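Local coordinates for DNA primase (PDB 4EHS), which synthesises the short RNA primers that start DNA replication and, through the C-terminal domain described here, binds the replicative helicase DnaB, at residues L30-L41 / G95-R106. Residues are numbered along the deposited sequence; the frame is centred on the assembly and turned at random.
Sequences LEFLEKLVIRYL and GFEKELRLLILR
The CA atoms of Leu33 and Leu103, Val37 and Leu100, and Tyr40 and Phe96 come nearest each other where segments 30-41 and 95-106, on helices 30-43 and 96-117, run roughly antiparallel, the segment axes 9.5 Å apart at closest and crossing at -138°. The packing is knobs-into-holes from both sides. Leu33 enters among Glu99, Leu102, Leu103 and Arg106, its CD2 lying 3.6 Å from the backbone N of Leu103 and packing against Arg106 CD. Val37 points CG2 at the carbonyl O of Glu99 (3.7 Å), while Leu103 returns between Leu30, Leu33, Glu34 and Val37. The edge of the Phe96 ring turns toward the face of Tyr40 in an offset edge-to-face pair, planes at 61°. Phe96 CA stands over the centre of the tyrosine ring, 3.8 Å from its centroid, a CH-pi contact. A chi1 of 176° swings the Phe96 ring past Tyr40 CB toward Leu41, whose CD2 meets Phe96 CZ at 3.4 Å. Glu99 bends at chi2, laying CG and CD against Leu36 CD2; its OE2 accepts from a water that lies 2.6 Å from Tyr40 OH, and that hydroxyl also bonds to Lys92 N. Arg106, extended along Leu30, hydrogen-bonds through NH2 to Pro28 O. Helices 45-51 and 64-71 continue the apolar core around Leu41. This antiparallel pair joins the first helix of the all-helical helicase-binding domain to the long helix 96-117, which leads from the globular bundle into the C-terminal hairpin with helix 122-140.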
ATOM      1  N   LEU A  30     -21.742   3.640  -2.594  1.00 14.85           N
ATOM      2  CA  LEU A  30     -20.471   2.977  -2.680  1.00 15.39           C
ATOM      3  C   LEU A  30     -20.555   1.820  -3.676  1.00 15.59           C
ATOM      4  O   LEU A  30     -19.614   1.588  -4.435  1.00 15.74           O
ATOM      5  CB  LEU A  30     -20.006   2.487  -1.298  1.00 15.89           C
ATOM      6  CG  LEU A  30     -18.627   1.854  -1.230  1.00 16.58           C
ATOM      7  CD1 LEU A  30     -17.613   2.928  -1.511  1.00 16.78           C
ATOM      8  CD2 LEU A  30     -18.518   1.150   0.162  1.00 15.35           C
ATOM      9  N   GLU A  31     -21.716   1.160  -3.775  1.00 17.62           N
ATOM     10  CA  GLU A  31     -21.813  -0.017  -4.612  1.00 16.25           C
ATOM     11  C   GLU A  31     -21.703   0.476  -6.065  1.00 14.26           C
ATOM     12  O   GLU A  31     -20.959  -0.127  -6.872  1.00 14.35           O
ATOM     13  CB  GLU A  31     -23.122  -0.820  -4.345  1.00 18.56           C
ATOM     14  CG  GLU A  31     -23.359  -1.833  -5.446  1.00 24.69           C
ATOM     15  CD  GLU A  31     -24.376  -2.912  -5.077  1.00 32.56           C
ATOM     16  OE1 GLU A  31     -24.832  -2.956  -3.926  1.00 33.54           O
ATOM     17  OE2 GLU A  31     -24.684  -3.735  -5.940  1.00 40.77           O
ATOM     18  N   PHE A  32     -22.346   1.609  -6.375  1.00 13.59           N
ATOM     19  CA  PHE A  32     -22.246   2.177  -7.710  1.00 13.67           C
ATOM     20  C   PHE A  32     -20.780   2.575  -8.004  1.00 13.16           C
ATOM     21  O   PHE A  32     -20.241   2.350  -9.070  1.00 12.78           O
ATOM     22  CB  PHE A  32     -23.127   3.433  -7.854  1.00 16.19           C
ATOM     23  CG  PHE A  32     -23.123   4.016  -9.300  1.00 18.39           C
ATOM     24  CD1 PHE A  32     -23.981   3.511 -10.288  1.00 21.71           C
ATOM     25  CD2 PHE A  32     -22.225   5.024  -9.633  1.00 22.43           C
ATOM     26  CE1 PHE A  32     -23.937   4.065 -11.579  1.00 21.91           C
ATOM     27  CE2 PHE A  32     -22.175   5.586 -10.921  1.00 22.23           C
ATOM     28  CZ  PHE A  32     -23.032   5.072 -11.884  1.00 24.53           C
ATOM     29  N   LEU A  33     -20.157   3.220  -7.057  1.00 12.70           N
ATOM     30  CA  LEU A  33     -18.758   3.633  -7.279  1.00 13.03           C
ATOM     31  C   LEU A  33     -17.827   2.425  -7.469  1.00 11.22           C
ATOM     32  O   LEU A  33     -16.920   2.490  -8.327  1.00 11.29           O
ATOM     33  CB  LEU A  33     -18.242   4.420  -6.062  1.00 12.08           C
ATOM     34  CG  LEU A  33     -16.845   4.995  -6.157  1.00 14.76           C
ATOM     35  CD1 LEU A  33     -16.728   5.916  -7.387  1.00 13.21           C
ATOM     36  CD2 LEU A  33     -16.532   5.799  -4.876  1.00 15.03           C
ATOM     37  N   GLU A  34     -18.010   1.350  -6.718  1.00 10.61           N
ATOM     38  CA  GLU A  34     -17.147   0.157  -6.905  1.00 11.13           C
ATOM     39  C   GLU A  34     -17.351  -0.451  -8.302  1.00 12.83           C
ATOM     40  O   GLU A  34     -16.388  -0.866  -8.999  1.00 11.92           O
ATOM     41  CB  GLU A  34     -17.486  -0.895  -5.852  1.00 12.06           C
ATOM     42  CG  GLU A  34     -17.026  -0.425  -4.450  1.00 13.13           C
ATOM     43  CD  GLU A  34     -17.114  -1.507  -3.402  1.00 16.23           C
ATOM     44  OE1 GLU A  34     -17.348  -2.674  -3.760  1.00 17.63           O
ATOM     45  OE2 GLU A  34     -16.876  -1.126  -2.204  1.00 14.52           O
ATOM     46  N   LYS A  35     -18.623  -0.480  -8.711  1.00 10.96           N
ATOM     47  CA  LYS A  35     -18.930  -0.973 -10.080  1.00 11.87           C
ATOM     48  C   LYS A  35     -18.259  -0.150 -11.144  1.00 11.34           C
ATOM     49  O   LYS A  35     -17.748  -0.706 -12.155  1.00 11.92           O
ATOM     50  CB  LYS A  35     -20.482  -0.966 -10.325  1.00 13.90           C
ATOM     51  CG  LYS A  35     -21.122  -2.155  -9.636  1.00 15.91           C
ATOM     52  CD  LYS A  35     -22.611  -2.252 -10.112  1.00 20.69           C
ATOM     53  CE  LYS A  35     -23.492  -1.428  -9.259  1.00 26.49           C
ATOM     54  NZ  LYS A  35     -24.969  -1.813  -9.418  1.00 32.37           N
ATOM     55  N   LEU A  36     -18.302   1.153 -10.954  1.00 12.17           N
ATOM     56  CA  LEU A  36     -17.784   2.118 -11.924  1.00 11.71           C
ATOM     57  C   LEU A  36     -16.299   1.934 -12.071  1.00 12.76           C
ATOM     58  O   LEU A  36     -15.813   1.838 -13.189  1.00 11.73           O
ATOM     59  CB  LEU A  36     -18.215   3.543 -11.602  1.00 12.61           C
ATOM     60  CG  LEU A  36     -17.803   4.647 -12.562  1.00 14.14           C
ATOM     61  CD1 LEU A  36     -18.477   4.425 -13.908  1.00 16.65           C
ATOM     62  CD2 LEU A  36     -18.220   5.993 -11.962  1.00 15.17           C
ATOM     63  N   VAL A  37     -15.633   1.825 -10.924  1.00 11.34           N
ATOM     64  CA  VAL A  37     -14.171   1.718 -10.899  1.00 13.46           C
ATOM     65  C   VAL A  37     -13.798   0.412 -11.636  1.00 11.48           C
ATOM     66  O   VAL A  37     -12.921   0.432 -12.517  1.00 12.05           O
ATOM     67  CB  VAL A  37     -13.634   1.811  -9.440  1.00 12.47           C
ATOM     68  CG1 VAL A  37     -12.192   1.328  -9.424  1.00 13.75           C
ATOM     69  CG2 VAL A  37     -13.637   3.269  -8.946  1.00 13.54           C
ATOM     70  N   ILE A  38     -14.470  -0.706 -11.337  1.00 12.04           N
ATOM     71  CA  ILE A  38     -14.113  -1.969 -11.929  1.00 11.97           C
ATOM     72  C   ILE A  38     -14.422  -1.957 -13.435  1.00 13.26           C
ATOM     73  O   ILE A  38     -13.725  -2.595 -14.246  1.00 11.14           O
ATOM     74  CB  ILE A  38     -14.810  -3.115 -11.196  1.00 13.06           C
ATOM     75  CG1 ILE A  38     -14.192  -3.217  -9.764  1.00 13.96           C
ATOM     76  CG2 ILE A  38     -14.558  -4.457 -11.922  1.00 13.41           C
ATOM     77  CD1 ILE A  38     -15.002  -4.121  -8.848  1.00 14.52           C
ATOM     78  N   ARG A  39     -15.528  -1.278 -13.752  1.00 11.97           N
ATOM     79  CA  ARG A  39     -15.923  -1.212 -15.200  1.00 12.41           C
ATOM     80  C   ARG A  39     -14.808  -0.512 -16.037  1.00 11.91           C
ATOM     81  O   ARG A  39     -14.462  -0.923 -17.199  1.00 11.97           O
ATOM     82  CB  ARG A  39     -17.292  -0.478 -15.297  1.00 11.89           C
ATOM     83  CG  ARG A  39     -17.668  -0.421 -16.818  1.00 13.33           C
ATOM     84  CD  ARG A  39     -17.861  -1.812 -17.422  1.00 14.30           C
ATOM     85  NE  ARG A  39     -18.373  -1.497 -18.780  1.00 17.21           N
ATOM     86  CZ  ARG A  39     -19.666  -1.437 -19.042  1.00 16.59           C
ATOM     87  NH1 ARG A  39     -20.567  -1.942 -18.164  1.00 19.19           N
ATOM     88  NH2 ARG A  39     -20.050  -0.983 -20.263  1.00 19.29           N
ATOM     89  N   TYR A  40     -14.246   0.562 -15.492  1.00 10.61           N
ATOM     90  CA  TYR A  40     -13.092   1.213 -16.138  1.00 11.75           C
ATOM     91  C   TYR A  40     -11.948   0.204 -16.303  1.00 12.15           C
ATOM     92  O   TYR A  40     -11.313   0.151 -17.375  1.00 13.46           O
ATOM     93  CB  TYR A  40     -12.542   2.334 -15.305  1.00 10.96           C
ATOM     94  CG  TYR A  40     -13.188   3.698 -15.556  1.00 11.52           C
ATOM     95  CD1 TYR A  40     -12.857   4.429 -16.679  1.00 12.69           C
ATOM     96  CD2 TYR A  40     -14.115   4.221 -14.666  1.00 12.14           C
ATOM     97  CE1 TYR A  40     -13.416   5.715 -16.913  1.00 13.23           C
ATOM     98  CE2 TYR A  40     -14.690   5.490 -14.884  1.00 13.08           C
ATOM     99  CZ  TYR A  40     -14.365   6.215 -16.055  1.00 14.68           C
ATOM    100  OH  TYR A  40     -14.911   7.462 -16.281  1.00 15.29           O
ATOM    101  N   LEU A  41     -11.624  -0.535 -15.237  1.00 11.73           N
ATOM    102  CA  LEU A  41     -10.552  -1.587 -15.348  1.00 11.77           C
ATOM    103  C   LEU A  41     -10.877  -2.684 -16.373  1.00 13.26           C
ATOM    104  O   LEU A  41      -9.963  -3.204 -17.048  1.00 13.08           O
ATOM    105  CB  LEU A  41     -10.335  -2.267 -13.993  1.00 12.51           C
ATOM    106  CG  LEU A  41     -10.203  -1.245 -12.856  1.00 13.21           C
ATOM    107  CD1 LEU A  41      -9.957  -2.112 -11.635  1.00 14.39           C
ATOM    108  CD2 LEU A  41      -9.056  -0.222 -12.961  1.00 15.20           C
ATOM    109  N   GLY A  95     -11.760  10.113 -17.078  1.00 19.92           N
ATOM    110  CA  GLY A  95     -12.584  10.146 -15.889  1.00 19.48           C
ATOM    111  C   GLY A  95     -12.217   9.134 -14.819  1.00 18.76           C
ATOM    112  O   GLY A  95     -12.723   9.257 -13.697  1.00 17.85           O
ATOM    113  N   PHE A  96     -11.332   8.167 -15.135  1.00 17.19           N
ATOM    114  CA  PHE A  96     -11.027   7.059 -14.204  1.00 18.77           C
ATOM    115  C   PHE A  96     -10.389   7.532 -12.871  1.00 18.28           C
ATOM    116  O   PHE A  96     -10.797   7.094 -11.772  1.00 16.73           O
ATOM    117  CB  PHE A  96     -10.006   6.132 -14.820  1.00 18.45           C
ATOM    118  CG  PHE A  96      -9.571   5.028 -13.893  1.00 16.06           C
ATOM    119  CD1 PHE A  96     -10.508   4.091 -13.421  1.00 14.82           C
ATOM    120  CD2 PHE A  96      -8.223   4.979 -13.421  1.00 15.69           C
ATOM    121  CE1 PHE A  96     -10.107   3.088 -12.540  1.00 14.78           C
ATOM    122  CE2 PHE A  96      -7.846   3.978 -12.558  1.00 13.90           C
ATOM    123  CZ  PHE A  96      -8.766   3.069 -12.103  1.00 14.62           C
ATOM    124  N   GLU A  97      -9.335   8.352 -12.983  1.00 17.06           N
ATOM    125  CA  GLU A  97      -8.628   8.699 -11.772  1.00 17.28           C
ATOM    126  C   GLU A  97      -9.466   9.438 -10.752  1.00 17.46           C
ATOM    127  O   GLU A  97      -9.272   9.235  -9.566  1.00 16.71           O
ATOM    128  CB  GLU A  97      -7.361   9.503 -12.086  1.00 18.93           C
ATOM    129  CG  GLU A  97      -6.352   8.543 -12.609  1.00 22.16           C
ATOM    130  CD  GLU A  97      -4.989   9.175 -12.831  1.00 27.67           C
ATOM    131  OE1 GLU A  97      -4.636  10.142 -12.068  1.00 29.82           O
ATOM    132  OE2 GLU A  97      -4.256   8.626 -13.701  1.00 23.46           O
ATOM    133  N   LYS A  98     -10.403  10.275 -11.169  1.00 17.76           N
ATOM    134  CA  LYS A  98     -11.301  10.929 -10.196  1.00 18.95           C
ATOM    135  C   LYS A  98     -12.166   9.907  -9.447  1.00 17.62           C
ATOM    136  O   LYS A  98     -12.374  10.041  -8.258  1.00 15.92           O
ATOM    137  CB  LYS A  98     -12.190  11.922 -10.921  1.00 21.86           C
ATOM    138  CG  LYS A  98     -13.232  12.594 -10.068  1.00 27.00           C
ATOM    139  CD  LYS A  98     -14.323  13.112 -10.995  1.00 34.29           C
ATOM    140  CE  LYS A  98     -15.223  14.161 -10.363  1.00 36.84           C
ATOM    141  NZ  LYS A  98     -16.482  13.551  -9.856  1.00 41.34           N
ATOM    142  N   GLU A  99     -12.645   8.851 -10.128  1.00 14.77           N
ATOM    143  CA  GLU A  99     -13.453   7.854  -9.438  1.00 14.94           C
ATOM    144  C   GLU A  99     -12.556   6.975  -8.588  1.00 14.00           C
ATOM    145  O   GLU A  99     -12.993   6.586  -7.519  1.00 14.66           O
ATOM    146  CB  GLU A  99     -14.169   6.925 -10.421  1.00 17.24           C
ATOM    147  CG  GLU A  99     -14.994   7.602 -11.536  1.00 17.53           C
ATOM    148  CD  GLU A  99     -15.963   8.649 -11.042  1.00 22.79           C
ATOM    149  OE1 GLU A  99     -16.266   8.671  -9.830  1.00 21.72           O
ATOM    150  OE2 GLU A  99     -16.421   9.489 -11.894  1.00 23.83           O
ATOM    151  N   LEU A 100     -11.311   6.691  -9.028  1.00 12.74           N
ATOM    152  CA  LEU A 100     -10.416   5.889  -8.148  1.00 13.34           C
ATOM    153  C   LEU A 100     -10.119   6.727  -6.870  1.00 15.94           C
ATOM    154  O   LEU A 100     -10.166   6.223  -5.703  1.00 14.38           O
ATOM    155  CB  LEU A 100      -9.118   5.500  -8.914  1.00 12.81           C
ATOM    156  CG  LEU A 100      -8.130   4.728  -8.037  1.00 14.14           C
ATOM    157  CD1 LEU A 100      -8.632   3.404  -7.454  1.00 14.71           C
ATOM    158  CD2 LEU A 100      -6.871   4.550  -8.910  1.00 14.98           C
ATOM    159  N   ARG A 101      -9.871   8.002  -7.066  1.00 14.70           N
ATOM    160  CA  ARG A 101      -9.564   8.852  -5.918  1.00 17.09           C
ATOM    161  C   ARG A 101     -10.757   8.895  -4.939  1.00 17.46           C
ATOM    162  O   ARG A 101     -10.591   8.869  -3.709  1.00 15.94           O
ATOM    163  CB  ARG A 101      -9.167  10.291  -6.365  1.00 17.34           C
ATOM    164  CG  ARG A 101      -7.709  10.512  -6.775  1.00 22.63           C
ATOM    165  CD  ARG A 101      -7.259  12.024  -6.789  1.00 21.08           C
ATOM    166  NE  ARG A 101      -8.235  12.851  -7.464  1.00 24.85           N
ATOM    167  CZ  ARG A 101      -8.360  12.956  -8.800  1.00 23.92           C
ATOM    168  NH1 ARG A 101      -7.491  12.363  -9.619  1.00 29.10           N
ATOM    169  NH2 ARG A 101      -9.344  13.720  -9.306  1.00 28.82           N
ATOM    170  N   LEU A 102     -11.978   8.943  -5.469  1.00 15.22           N
ATOM    171  CA  LEU A 102     -13.134   8.987  -4.566  1.00 14.60           C
ATOM    172  C   LEU A 102     -13.330   7.690  -3.817  1.00 14.59           C
ATOM    173  O   LEU A 102     -13.639   7.737  -2.652  1.00 13.79           O
ATOM    174  CB  LEU A 102     -14.377   9.343  -5.423  1.00 16.00           C
ATOM    175  CG  LEU A 102     -15.674   9.506  -4.645  1.00 17.85           C
ATOM    176  CD1 LEU A 102     -15.511  10.714  -3.751  1.00 18.88           C
ATOM    177  CD2 LEU A 102     -16.883   9.648  -5.635  1.00 18.63           C
ATOM    178  N   LEU A 103     -13.065   6.535  -4.462  1.00 11.73           N
ATOM    179  CA  LEU A 103     -13.149   5.280  -3.780  1.00 12.63           C
ATOM    180  C   LEU A 103     -12.144   5.219  -2.616  1.00 12.39           C
ATOM    181  O   LEU A 103     -12.492   4.795  -1.497  1.00 12.24           O
ATOM    182  CB  LEU A 103     -12.840   4.135  -4.764  1.00 12.11           C
ATOM    183  CG  LEU A 103     -13.012   2.745  -4.156  1.00 12.90           C
ATOM    184  CD1 LEU A 103     -14.467   2.501  -3.942  1.00 16.03           C
ATOM    185  CD2 LEU A 103     -12.460   1.792  -5.217  1.00 14.89           C
ATOM    186  N   ILE A 104     -10.916   5.658  -2.903  1.00 12.70           N
ATOM    187  CA  ILE A 104      -9.888   5.667  -1.850  1.00 13.00           C
ATOM    188  C   ILE A 104     -10.241   6.636  -0.745  1.00 14.68           C
ATOM    189  O   ILE A 104     -10.081   6.268   0.437  1.00 15.44           O
ATOM    190  CB  ILE A 104      -8.502   5.944  -2.443  1.00 13.48           C
ATOM    191  CG1 ILE A 104      -8.118   4.827  -3.431  1.00 11.81           C
ATOM    192  CG2 ILE A 104      -7.422   6.008  -1.327  1.00 12.97           C
ATOM    193  CD1 ILE A 104      -6.943   5.254  -4.342  1.00 11.41           C
ATOM    194  N   LEU A 105     -10.652   7.855  -1.116  1.00 15.83           N
ATOM    195  CA  LEU A 105     -11.117   8.873  -0.126  1.00 18.55           C
ATOM    196  C   LEU A 105     -12.196   8.295   0.774  1.00 18.96           C
ATOM    197  O   LEU A 105     -12.064   8.364   2.029  1.00 17.80           O
ATOM    198  CB  LEU A 105     -11.579  10.189  -0.800  1.00 18.55           C
ATOM    199  CG  LEU A 105     -12.183  11.285   0.105  1.00 21.41           C
ATOM    200  CD1 LEU A 105     -11.138  11.954   0.964  1.00 21.90           C
ATOM    201  CD2 LEU A 105     -12.913  12.332  -0.700  1.00 26.26           C
ATOM    202  N   ARG A 106     -13.234   7.681   0.201  1.00 16.56           N
ATOM    203  CA  ARG A 106     -14.189   6.934   1.027  1.00 18.55           C
ATOM    204  C   ARG A 106     -13.646   5.909   2.005  1.00 18.91           C
ATOM    205  O   ARG A 106     -14.054   5.878   3.191  1.00 15.35           O
ATOM    206  CB  ARG A 106     -15.292   6.313   0.194  1.00 18.50           C
ATOM    207  CG  ARG A 106     -16.057   7.503  -0.415  1.00 20.78           C
ATOM    208  CD  ARG A 106     -17.391   7.045  -0.912  1.00 22.89           C
ATOM    209  NE  ARG A 106     -18.196   8.184  -1.448  1.00 20.02           N
ATOM    210  CZ  ARG A 106     -19.352   7.940  -2.078  1.00 18.96           C
ATOM    211  NH1 ARG A 106     -19.784   6.686  -2.191  1.00 17.52           N
ATOM    212  NH2 ARG A 106     -20.039   8.925  -2.590  1.00 19.58           N
TER
HETATM  213  O   HOH W   1     -16.767   8.280 -14.666  1.00 20.36           O